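Local coordinates for protein formate dehydrogenase (Pyrobaculum aerophilum, PDB 1QP8) that probably reduces 2-keto acids such as glyoxylate or hydroxypyruvate with a nicotinamide cofactor, and binds NADPH, at residues 40-45 with 66-71. Residues are numbered along the deposited sequence; the frame is centred on the assembly and turned at random.
Sequences ITAEEL and WESIPP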
# COMPACT_ATOMS: atom_id res chain seq x y z
N ILE A 40 17.22 -6.69 28.99
CA ILE A 40 18.10 -6.71 30.14
C ILE A 40 17.39 -7.43 31.25
O ILE A 40 16.20 -7.21 31.48
CB ILE A 40 18.48 -5.27 30.56
CG1 ILE A 40 19.65 -5.30 31.54
CG2 ILE A 40 17.29 -4.56 31.15
CD1 ILE A 40 20.16 -3.92 31.96
N THR A 41 18.10 -8.32 31.93
CA THR A 41 17.49 -9.08 33.01
C THR A 41 17.80 -8.48 34.37
O THR A 41 18.68 -7.63 34.50
CB THR A 41 18.01 -10.54 33.03
OG1 THR A 41 19.41 -10.54 33.32
CG2 THR A 41 17.77 -11.20 31.68
N ALA A 42 17.06 -8.92 35.38
CA ALA A 42 17.30 -8.42 36.72
C ALA A 42 18.66 -8.92 37.19
O ALA A 42 19.29 -8.29 38.04
CB ALA A 42 16.23 -8.90 37.65
N GLU A 43 19.12 -10.03 36.62
CA GLU A 43 20.42 -10.58 37.00
C GLU A 43 21.49 -9.58 36.59
O GLU A 43 22.44 -9.35 37.34
CB GLU A 43 20.68 -11.93 36.33
CG GLU A 43 19.49 -12.54 35.60
CD GLU A 43 18.26 -12.65 36.47
OE1 GLU A 43 18.36 -13.24 37.57
OE2 GLU A 43 17.19 -12.16 36.05
N GLU A 44 21.35 -8.99 35.41
CA GLU A 44 22.34 -8.01 34.96
C GLU A 44 22.19 -6.71 35.76
O GLU A 44 23.18 -6.10 36.15
CB GLU A 44 22.17 -7.69 33.47
CG GLU A 44 22.71 -8.73 32.54
CD GLU A 44 22.04 -8.66 31.18
OE1 GLU A 44 20.79 -8.80 31.13
OE2 GLU A 44 22.76 -8.47 30.16
N LEU A 45 20.96 -6.30 36.00
CA LEU A 45 20.72 -5.07 36.74
C LEU A 45 21.33 -5.08 38.14
O LEU A 45 21.77 -4.04 38.64
CB LEU A 45 19.23 -4.78 36.82
CG LEU A 45 18.66 -4.10 35.56
CD1 LEU A 45 17.21 -3.73 35.76
CD2 LEU A 45 19.46 -2.86 35.26
N TRP A 66 11.80 -3.11 34.57
CA TRP A 66 11.18 -1.96 35.22
C TRP A 66 11.09 -2.13 36.73
O TRP A 66 11.54 -1.26 37.48
CB TRP A 66 9.78 -1.69 34.65
CG TRP A 66 9.83 -0.90 33.39
CD1 TRP A 66 9.34 -1.27 32.17
CD2 TRP A 66 10.45 0.38 33.19
NE1 TRP A 66 9.61 -0.30 31.23
CE2 TRP A 66 10.30 0.72 31.83
CE3 TRP A 66 11.13 1.27 34.04
CZ2 TRP A 66 10.79 1.92 31.28
CZ3 TRP A 66 11.63 2.46 33.50
CH2 TRP A 66 11.45 2.77 32.13
N GLU A 67 10.52 -3.23 37.19
CA GLU A 67 10.40 -3.44 38.62
C GLU A 67 11.76 -3.77 39.22
O GLU A 67 11.91 -3.88 40.43
CB GLU A 67 9.38 -4.54 38.95
CG GLU A 67 9.84 -5.98 38.74
CD GLU A 67 9.83 -6.42 37.28
OE1 GLU A 67 8.84 -6.12 36.57
OE2 GLU A 67 10.81 -7.07 36.84
N SER A 68 12.77 -3.91 38.36
CA SER A 68 14.11 -4.22 38.84
C SER A 68 15.11 -3.13 38.49
O SER A 68 16.29 -3.26 38.80
CB SER A 68 14.58 -5.57 38.27
OG SER A 68 14.07 -6.64 39.05
N ILE A 69 14.63 -2.08 37.84
CA ILE A 69 15.47 -0.95 37.47
C ILE A 69 15.34 0.13 38.53
O ILE A 69 14.28 0.72 38.69
CB ILE A 69 15.02 -0.29 36.14
CG1 ILE A 69 15.14 -1.27 34.98
CG2 ILE A 69 15.85 0.97 35.88
CD1 ILE A 69 14.45 -0.79 33.72
N PRO A 70 16.43 0.40 39.26
CA PRO A 70 16.36 1.45 40.30
C PRO A 70 15.68 2.69 39.71
O PRO A 70 15.99 3.11 38.61
CB PRO A 70 17.83 1.67 40.65
CG PRO A 70 18.41 0.26 40.47
CD PRO A 70 17.76 -0.22 39.20
N PRO A 71 14.74 3.29 40.45
CA PRO A 71 13.96 4.48 40.08
C PRO A 71 14.69 5.71 39.55
O PRO A 71 14.05 6.61 39.02
CB PRO A 71 13.18 4.79 41.35
CG PRO A 71 13.02 3.45 41.98
CD PRO A 71 14.38 2.83 41.81
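L45 lays its CD1 methyl over the junction between S68 and I69, where the chain leaves a type I turn running from W66 to I69. CD1 lies 3.2 Å from the backbone O of S68 and 3.3 Å from CG1 of I69, whose side chain slants across that of the leucine. With CG of L45 beside the backbone N (chi1 -81°) and anti to the carbonyl carbon, the branch runs out from the first turn of helix 42-47 to the loop. A second, lighter touch comes beside it: CB of A42 meets OG of S68 at 3.4 Å. The helix start is fixed by a capping box, in which E44 N donates to T41 OG1 while T41 N gives E44 OE1 a nearly straight bond (175°); OE2 of E44 also hydrogen-bonds Y4 OH. Within the loop, CD1 of I69 lies 3.9 Å above one face of the W66 ring, offset toward its rim; the ring also stacks with Y300. In this D-isomer specific 2-hydroxyacid dehydrogenase family member, the contact joins helix 42-47 to the loop between strands 54-55 and 75-76, away from the NADPH site. Methyls meet a methylene, a carbonyl oxygen and a hydroxyl, implying a van der Waals fit, buried at L45 and I69, more open at A42 and S68.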